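Local coordinates for protein SPD1 nuclease (Streptococcus pyogenes, PDB 2XGR) that probably cleaves DNA outside the bacterial cell, as a secreted, metal-dependent endonuclease of the His-Me finger clan, at residues 60-65 with 74-79; 165-170 with 213-218. One frame throughout, in Å; residues are numbered along the deposited sequence. Where two conformers were deposited one is given.

Interaction 1. Residues 60-65 with 74-79; sequences YQLQLG and TFSHIQ
Gln61 with Gln79 and Gln63 with His77 are hydrogen-bonded pairs of an antiparallel beta hairpin, each bonded in both directions. The straightest of these bonds runs from Gln63 N to His77 O (2.7 Å, 175° at the hydrogen). Past the strand end, Gly65 N still reaches Phe75 O at 2.8 Å.

CH-pi packing closes this end. Gly65 CA lies over one face of the Phe75 ring, 3.5 Å from its centroid and 22° off its normal. Chi1 of 65° sets CG between the backbone N and carbonyl carbon and turns that face to the glycine. Lys182 adds a cation-pi contact to this ring.

Apolar contacts line the face of Leu62 and Ile78. Leu62 CD1 meets Ile78 CB at 4.0 Å, and Tyr60 CE1 meets Ile78 CD1 at 3.8 Å.

On the other face the Gln61 and Gln79 side chains run side by side, their amide planes steeply inclined to each other. A water lies between them, very close to Gln79 OE1 and held weakly by Gln61 NE2. Their amide nitrogens also bind Pro55 O and Asp180 OD2, respectively.

Backbone bonds thus fix the register, while one face is mainly apolar and the other polar.

Interaction 2. Residues 165-170 with 213-218; sequences NRLDSW and IRLNSN
NH1 of Arg166 is gripped by two backbone carbonyls, those of Asp154 and Tyr162, while the rest of the side chain passes along Leu215. Arg166 CD lies 3.5 Å from Leu215 O, a contact that is not a hydrogen bond. The chain is extended from CG to NE, which carries the guanidinium past the leucine to its partners. Tyr162 also makes a cation-pi contact with it. Nearer the helix, Arg166 CB meets Leu215 CD2 at 3.8 Å.

No hydrogen bond joins the two segments. The remaining contacts are apolar. Both branches of Leu215 are used: CD2 packs on Arg166 CB, and CD1 touches Leu167 CG at 3.7 Å. Leu167 CD2 also reaches Ile213 CG2 at 4.0 Å. Leu167 crosses both residues at about a right angle.

Ile213 CD1 sits over a face of the Trp170 indole. It is 3.7 Å from the centroid of the six-membered ring and only 6° off the normal, a well-aligned CH-pi contact. Trp170 CG is anti to the backbone N (chi1 -176°), which lays one face of the indole against Ile213 CD1. The Trp170 ring also stacks on His174.

All five contacting residues are buried. Arg166, Leu167 and Trp170 form one side of helix 160-173, laid against the end of strand 209-214 and the residue after it. This is a helix packed on an antiparallel sheet, as in alpha+beta folds.

How the interactions relate
Interaction 1 comes first along the chain and is complete before interaction 2 begins. Their centres are about 20 Å apart, on opposite sides of the chain's centre, and the nearest atoms are about 8 Å apart. Both reach the same antiparallel sheet. The hairpin of interaction 1 joins it where strand 76-80 pairs with 178-186. Strand 178-186 pairs in turn with 196-204, which pairs with 209-214, the strand of interaction 2. Two elements meet both contacts: Ile78 and Leu167 each touch Phe127 of helix 125-128, and Ile78, Leu167 and Ile213 touch strand 178-186. One contact is local strand pairing; the other brings a helix onto the sheet across a long stretch of chain.

Interaction 1. Residues 60-65 with 74-79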
ATOM      1  N   TYR A  60       7.873   4.598 -15.024  1.00 10.95           N
ATOM      2  CA  TYR A  60       7.354   3.625 -14.040  1.00  9.20           C
ATOM      3  C   TYR A  60       8.552   2.920 -13.394  1.00 10.25           C
ATOM      4  O   TYR A  60       9.466   2.467 -14.120  1.00  8.96           O
ATOM      5  CB  TYR A  60       6.520   2.600 -14.810  1.00 10.04           C
ATOM      6  CG  TYR A  60       6.076   1.402 -13.995  1.00  7.93           C
ATOM      7  CD1 TYR A  60       4.863   1.454 -13.295  1.00  7.47           C
ATOM      8  CD2 TYR A  60       6.929   0.310 -13.798  1.00  8.84           C
ATOM      9  CE1 TYR A  60       4.400   0.381 -12.614  1.00  9.15           C
ATOM     10  CE2 TYR A  60       6.476  -0.800 -13.036  1.00 10.30           C
ATOM     11  CZ  TYR A  60       5.241  -0.737 -12.452  1.00  9.64           C
ATOM     12  OH  TYR A  60       4.796  -1.838 -11.737  1.00 10.67           O
ATOM     13  N   GLN A  61       8.467   2.697 -12.071  1.00  7.07           N
ATOM     14  CA  GLN A  61       9.484   1.923 -11.355  1.00  9.62           C
ATOM     15  C   GLN A  61       8.803   1.086 -10.288  1.00  8.45           C
ATOM     16  O   GLN A  61       7.880   1.601  -9.592  1.00  9.62           O
ATOM     17  CB  GLN A  61      10.409   2.851 -10.543  1.00 11.77           C
ATOM     18  CG  GLN A  61      11.135   3.915 -11.297  1.00 16.44           C
ATOM     19  CD  GLN A  61      11.647   5.006 -10.366  1.00 14.50           C
ATOM     20  OE1 GLN A  61      12.503   4.757  -9.517  1.00 14.72           O
ATOM     21  NE2 GLN A  61      11.204   6.214 -10.591  1.00 13.31           N
ATOM     22  N   LEU A  62       9.300  -0.127 -10.071  1.00  9.71           N
ATOM     23  CA  LEU A  62       8.865  -0.931  -8.943  1.00  9.27           C
ATOM     24  C   LEU A  62      10.130  -1.461  -8.310  1.00 10.63           C
ATOM     25  O   LEU A  62      10.950  -2.052  -8.963  1.00 10.42           O
ATOM     26  CB  LEU A  62       7.986  -2.065  -9.441  1.00 10.83           C
ATOM     27  CG  LEU A  62       7.578  -3.129  -8.417  1.00  9.00           C
ATOM     28  CD1 LEU A  62       6.627  -2.484  -7.391  1.00 12.45           C
ATOM     29  CD2 LEU A  62       6.902  -4.300  -9.145  1.00 11.98           C
ATOM     30  N   GLN A  63      10.308  -1.147  -7.035  1.00  8.84           N
ATOM     31  CA  GLN A  63      11.479  -1.626  -6.300  1.00  9.62           C
ATOM     32  C   GLN A  63      11.015  -2.544  -5.168  1.00 11.95           C
ATOM     33  O   GLN A  63      10.189  -2.131  -4.367  1.00 12.85           O
ATOM     34  CB  GLN A  63      12.255  -0.379  -5.838  1.00 14.21           C
ATOM     35  CG  GLN A  63      13.687  -0.747  -5.387  1.00 17.16           C
ATOM     36  CD  GLN A  63      14.731   0.371  -5.613  1.00 23.46           C
ATOM     37  OE1 GLN A  63      15.779   0.335  -4.960  1.00 25.34           O
ATOM     38  NE2 GLN A  63      14.454   1.366  -6.487  1.00 18.89           N
ATOM     39  N   LEU A  64      11.574  -3.753  -5.053  1.00  8.93           N
ATOM     40  CA  LEU A  64      11.142  -4.682  -4.036  1.00 10.83           C
ATOM     41  C   LEU A  64      12.284  -4.881  -3.056  1.00 11.45           C
ATOM     42  O   LEU A  64      13.374  -5.226  -3.478  1.00 11.66           O
ATOM     43  CB  LEU A  64      10.807  -6.017  -4.674  1.00 10.87           C
ATOM     44  CG  LEU A  64       9.629  -6.003  -5.684  1.00 10.43           C
ATOM     45  CD1 LEU A  64       9.406  -7.405  -6.335  1.00 16.51           C
ATOM     46  CD2 LEU A  64       8.391  -5.475  -4.978  1.00 16.36           C
ATOM     47  N   GLY A  65      12.029  -4.806  -1.769  1.00  8.15           N
ATOM     48  CA  GLY A  65      13.123  -5.054  -0.854  1.00  8.77           C
ATOM     49  C   GLY A  65      13.538  -6.530  -0.856  1.00  9.11           C
ATOM     50  O   GLY A  65      12.821  -7.391  -1.315  1.00  9.47           O
ATOM     51  N   THR A  74      10.369  -7.390   2.860  1.00  6.27           N
ATOM     52  CA  THR A  74      10.794  -6.206   3.613  1.00  8.09           C
ATOM     53  C   THR A  74      10.188  -4.892   3.163  1.00  8.61           C
ATOM     54  O   THR A  74      10.010  -3.991   4.006  1.00  7.64           O
ATOM     55  CB  THR A  74      12.331  -6.071   3.676  1.00  8.00           C
ATOM     56  OG1 THR A  74      12.891  -6.051   2.365  1.00  9.58           O
ATOM     57  CG2 THR A  74      12.884  -7.331   4.420  1.00  8.47           C
ATOM     58  N   PHE A  75       9.938  -4.721   1.857  1.00  9.63           N
ATOM     59  CA  PHE A  75       9.069  -3.577   1.426  1.00  6.44           C
ATOM     60  C   PHE A  75       8.718  -3.746  -0.033  1.00  7.54           C
ATOM     61  O   PHE A  75       9.450  -4.406  -0.757  1.00  7.11           O
ATOM     62  CB  PHE A  75       9.762  -2.183   1.598  1.00  6.61           C
ATOM     63  CG  PHE A  75      10.988  -1.986   0.714  1.00  5.28           C
ATOM     64  CD1 PHE A  75      10.883  -1.398  -0.591  1.00  6.21           C
ATOM     65  CD2 PHE A  75      12.266  -2.281   1.219  1.00 12.26           C
ATOM     66  CE1 PHE A  75      12.068  -1.238  -1.406  1.00 11.64           C
ATOM     67  CE2 PHE A  75      13.407  -2.040   0.449  1.00 12.97           C
ATOM     68  CZ  PHE A  75      13.314  -1.530  -0.852  1.00 11.04           C
ATOM     69  N   SER A  76       7.733  -2.980  -0.510  1.00  7.03           N
ATOM     70  CA  SER A  76       7.512  -2.920  -1.954  1.00  5.99           C
ATOM     71  C   SER A  76       7.181  -1.424  -2.263  1.00  6.02           C
ATOM     72  O   SER A  76       6.434  -0.770  -1.513  1.00  6.64           O
ATOM     73  CB  SER A  76       6.293  -3.786  -2.260  1.00  6.11           C
ATOM     74  OG  SER A  76       6.029  -3.687  -3.665  1.00  8.19           O
ATOM     75  N   HIS A  77       7.829  -0.844  -3.280  1.00  6.22           N
ATOM     76  CA  HIS A  77       7.820   0.607  -3.495  1.00  7.17           C
ATOM     77  C   HIS A  77       7.593   0.869  -4.979  1.00  6.32           C
ATOM     78  O   HIS A  77       8.344   0.349  -5.837  1.00  7.36           O
ATOM     79  CB  HIS A  77       9.144   1.202  -3.062  1.00  7.00           C
ATOM     80  CG  HIS A  77       9.104   2.678  -2.714  1.00  7.03           C
ATOM     81  ND1 HIS A  77       8.185   3.588  -3.192  1.00 10.06           N
ATOM     82  CD2 HIS A  77      10.010   3.398  -1.991  1.00  4.01           C
ATOM     83  CE1 HIS A  77       8.467   4.805  -2.685  1.00  4.09           C
ATOM     84  NE2 HIS A  77       9.596   4.702  -1.992  1.00 11.47           N
ATOM     85  N   ILE A  78       6.499   1.565  -5.315  1.00  6.40           N
ATOM     86  CA  ILE A  78       6.204   1.808  -6.734  1.00  6.03           C
ATOM     87  C   ILE A  78       6.124   3.304  -7.013  1.00  6.22           C
ATOM     88  O   ILE A  78       5.776   4.119  -6.127  1.00  6.64           O
ATOM     89  CB  ILE A  78       4.890   1.052  -7.103  1.00  3.97           C
ATOM     90  CG1 ILE A  78       4.689   0.932  -8.639  1.00  6.30           C
ATOM     91  CG2 ILE A  78       3.628   1.683  -6.406  1.00  5.49           C
ATOM     92  CD1 ILE A  78       3.536  -0.109  -8.986  1.00  9.05           C
ATOM     93  N   GLN A  79       6.404   3.672  -8.255  1.00  6.12           N
ATOM     94  CA  GLN A  79       6.115   5.047  -8.659  1.00  6.46           C
ATOM     95  C   GLN A  79       5.500   4.924 -10.063  1.00  8.74           C
ATOM     96  O   GLN A  79       6.111   4.312 -10.959  1.00  8.99           O
ATOM     97  CB  GLN A  79       7.405   5.889  -8.581  1.00  6.91           C
ATOM     98  CG  GLN A  79       7.077   7.384  -8.758  1.00 11.34           C
ATOM     99  CD  GLN A  79       8.285   8.245  -8.641  1.00 11.50           C
ATOM    100  OE1 GLN A  79       8.738   8.799  -9.661  1.00 13.01           O
ATOM    101  NE2 GLN A  79       8.851   8.352  -7.417  1.00  8.01           N
TER
HETATM  102  O   HOH W   1       9.378   8.336 -12.048  1.00 15.72           O
HETATM  103  O   HOH W   2      10.479  -7.374   0.092  1.00  8.30           O

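Interaction 2. Residues 165-170 with 213-218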
ATOM      1  N   ASN A 165      -7.939   1.696  -3.449  1.00  5.87           N
ATOM      2  CA  ASN A 165      -8.981   2.108  -4.385  1.00  6.94           C
ATOM      3  C   ASN A 165      -9.057   3.635  -4.498  1.00  7.63           C
ATOM      4  O   ASN A 165      -9.315   4.197  -5.581  1.00  8.69           O
ATOM      5  CB  ASN A 165     -10.378   1.553  -3.979  1.00  6.21           C
ATOM      6  CG  ASN A 165     -10.626   0.102  -4.473  1.00  8.36           C
ATOM      7  OD1 ASN A 165     -11.757  -0.480  -4.321  1.00 13.48           O
ATOM      8  ND2 ASN A 165      -9.609  -0.487  -5.042  1.00  4.53           N
ATOM      9  N   ARG A 166      -8.866   4.315  -3.392  1.00  6.96           N
ATOM     10  CA  ARG A 166      -8.943   5.775  -3.470  1.00  8.12           C
ATOM     11  C   ARG A 166      -7.727   6.346  -4.161  1.00  8.54           C
ATOM     12  O   ARG A 166      -7.874   7.324  -4.915  1.00  7.66           O
ATOM     13  CB  ARG A 166      -9.130   6.335  -2.066  1.00  8.21           C
ATOM     14  CG  ARG A 166     -10.558   6.097  -1.541  1.00  6.08           C
ATOM     15  CD  ARG A 166     -10.711   6.427  -0.081  1.00  7.51           C
ATOM     16  NE  ARG A 166     -12.159   6.311   0.296  1.00  9.09           N
ATOM     17  CZ  ARG A 166     -12.824   5.149   0.367  1.00 11.72           C
ATOM     18  NH1 ARG A 166     -12.261   3.956   0.185  1.00 10.09           N
ATOM     19  NH2 ARG A 166     -14.125   5.152   0.674  1.00 11.31           N
ATOM     20  N   LEU A 167      -6.533   5.774  -3.905  1.00  6.69           N
ATOM     21  CA  LEU A 167      -5.328   6.184  -4.630  1.00  6.23           C
ATOM     22  C   LEU A 167      -5.485   5.937  -6.162  1.00  8.00           C
ATOM     23  O   LEU A 167      -5.074   6.789  -6.999  1.00  8.09           O
ATOM     24  CB  LEU A 167      -4.123   5.407  -4.082  1.00  6.15           C
ATOM     25  CG  LEU A 167      -3.676   5.891  -2.686  1.00  6.46           C
ATOM     26  CD1 LEU A 167      -2.649   4.842  -2.199  1.00  8.14           C
ATOM     27  CD2 LEU A 167      -3.103   7.338  -2.854  1.00  6.01           C
ATOM     28  N   ASP A 168      -6.143   4.827  -6.494  1.00  5.58           N
ATOM     29  CA  ASP A 168      -6.420   4.474  -7.925  1.00  7.15           C
ATOM     30  C   ASP A 168      -7.351   5.534  -8.531  1.00  7.74           C
ATOM     31  O   ASP A 168      -7.102   6.037  -9.623  1.00  8.40           O
ATOM     32  CB  ASP A 168      -7.071   3.086  -7.941  1.00  7.84           C
ATOM     33  CG  ASP A 168      -7.518   2.669  -9.313  1.00 16.51           C
ATOM     34  OD1 ASP A 168      -6.694   2.715 -10.210  1.00 15.75           O
ATOM     35  OD2 ASP A 168      -8.662   2.206  -9.442  1.00 18.17           O
ATOM     36  N   SER A 169      -8.335   5.959  -7.762  1.00  9.41           N
ATOM     37  CA  SER A 169      -9.244   7.022  -8.244  0.50  9.68           C
ATOM     38  C   SER A 169      -8.554   8.337  -8.472  1.00 10.84           C
ATOM     39  O   SER A 169      -8.738   8.964  -9.506  1.00 12.84           O
ATOM     40  CB  SER A 169     -10.395   7.235  -7.271  0.50  9.28           C
ATOM     41  OG  SER A 169     -11.198   8.297  -7.775  0.50 10.92           O
ATOM     42  N   TRP A 170      -7.629   8.674  -7.587  1.00 11.13           N
ATOM     43  CA  TRP A 170      -6.828   9.863  -7.710  1.00  9.94           C
ATOM     44  C   TRP A 170      -5.966   9.767  -8.955  1.00 12.51           C
ATOM     45  O   TRP A 170      -5.842  10.760  -9.718  1.00 11.46           O
ATOM     46  CB  TRP A 170      -5.948  10.048  -6.447  1.00 11.14           C
ATOM     47  CG  TRP A 170      -5.150  11.340  -6.497  1.00 11.72           C
ATOM     48  CD1 TRP A 170      -5.585  12.623  -6.200  1.00 15.09           C
ATOM     49  CD2 TRP A 170      -3.844  11.469  -7.001  1.00 13.60           C
ATOM     50  NE1 TRP A 170      -4.570  13.532  -6.441  1.00 13.45           N
ATOM     51  CE2 TRP A 170      -3.485  12.836  -6.924  1.00 10.95           C
ATOM     52  CE3 TRP A 170      -2.902  10.540  -7.463  1.00 10.15           C
ATOM     53  CZ2 TRP A 170      -2.210  13.275  -7.254  1.00 14.04           C
ATOM     54  CZ3 TRP A 170      -1.655  10.955  -7.805  1.00 10.46           C
ATOM     55  CH2 TRP A 170      -1.323  12.334  -7.750  1.00 10.54           C
ATOM     56  N   ILE A 213      -1.663  13.854  -0.752  1.00  9.82           N
ATOM     57  CA  ILE A 213      -2.928  13.251  -1.164  1.00  9.64           C
ATOM     58  C   ILE A 213      -3.768  12.935   0.085  1.00  9.37           C
ATOM     59  O   ILE A 213      -3.255  12.357   1.040  1.00 11.41           O
ATOM     60  CB  ILE A 213      -2.643  11.918  -1.906  1.00  9.21           C
ATOM     61  CG1 ILE A 213      -2.013  12.201  -3.277  1.00  8.35           C
ATOM     62  CG2 ILE A 213      -4.039  11.165  -2.132  1.00 11.12           C
ATOM     63  CD1 ILE A 213      -1.330  10.989  -4.027  1.00  8.17           C
ATOM     64  N   ARG A 214      -5.052  13.323   0.078  1.00  9.49           N
ATOM     65  CA  ARG A 214      -5.932  13.057   1.224  1.00  9.86           C
ATOM     66  C   ARG A 214      -6.998  12.066   0.831  1.00  8.70           C
ATOM     67  O   ARG A 214      -7.661  12.236  -0.172  1.00 10.37           O
ATOM     68  CB  ARG A 214      -6.632  14.382   1.681  1.00 12.27           C
ATOM     69  CG  ARG A 214      -5.608  15.545   1.842  1.00 20.20           C
ATOM     70  CD  ARG A 214      -5.253  16.005   3.258  1.00 25.01           C
ATOM     71  NE  ARG A 214      -4.492  17.263   3.123  1.00 23.58           N
ATOM     72  CZ  ARG A 214      -3.257  17.476   3.579  1.00 34.08           C
ATOM     73  NH1 ARG A 214      -2.652  16.555   4.322  1.00 41.12           N
ATOM     74  NH2 ARG A 214      -2.637  18.633   3.314  1.00 31.59           N
ATOM     75  N   LEU A 215      -6.992  10.949   1.535  1.00  7.24           N
ATOM     76  CA  LEU A 215      -7.961   9.893   1.287  1.00  7.55           C
ATOM     77  C   LEU A 215      -9.117   9.859   2.282  1.00  9.24           C
ATOM     78  O   LEU A 215      -9.981   8.966   2.173  1.00 11.52           O
ATOM     79  CB  LEU A 215      -7.249   8.540   1.270  1.00  8.94           C
ATOM     80  CG  LEU A 215      -6.043   8.491   0.307  1.00  7.94           C
ATOM     81  CD1 LEU A 215      -5.474   7.029   0.293  1.00  9.17           C
ATOM     82  CD2 LEU A 215      -6.476   8.913  -1.077  1.00 10.04           C
ATOM     83  N   ASN A 216      -9.215  10.895   3.120  1.00  9.99           N
ATOM     84  CA  ASN A 216     -10.328  11.068   4.073  1.00 10.38           C
ATOM     85  C   ASN A 216     -10.435  10.042   5.201  1.00 10.21           C
ATOM     86  O   ASN A 216     -11.511   9.713   5.676  1.00 11.44           O
ATOM     87  CB  ASN A 216     -11.684  11.263   3.343  1.00  8.41           C
ATOM     88  CG  ASN A 216     -12.620  12.101   4.165  1.00  7.54           C
ATOM     89  OD1 ASN A 216     -12.197  13.175   4.625  1.00  9.70           O
ATOM     90  ND2 ASN A 216     -13.912  11.664   4.320  1.00 10.36           N
ATOM     91  N   SER A 217      -9.292   9.508   5.651  1.00  9.17           N
ATOM     92  CA  SER A 217      -9.313   8.581   6.757  1.00  9.72           C
ATOM     93  C   SER A 217      -8.754   9.316   8.001  1.00 14.22           C
ATOM     94  O   SER A 217      -7.711   9.983   7.875  1.00 16.01           O
ATOM     95  CB  SER A 217      -8.350   7.460   6.344  1.00 10.36           C
ATOM     96  OG  SER A 217      -7.863   6.818   7.418  1.00 17.60           O
ATOM     97  N   ASN A 218      -9.169   8.879   9.181  1.00 12.43           N
ATOM     98  CA  ASN A 218      -8.595   9.465  10.417  1.00 13.63           C
ATOM     99  C   ASN A 218      -7.182   8.914  10.755  1.00 13.30           C
ATOM    100  O   ASN A 218      -6.573   9.381  11.718  1.00 15.13           O
ATOM    101  CB  ASN A 218      -9.500   9.126  11.622  1.00 13.32           C
ATOM    102  CG  ASN A 218     -10.820   9.797  11.554  1.00 26.62           C
ATOM    103  OD1 ASN A 218     -10.958  10.929  11.063  1.00 21.96           O
ATOM    104  ND2 ASN A 218     -11.843   9.079  11.987  1.00 29.72           N
TER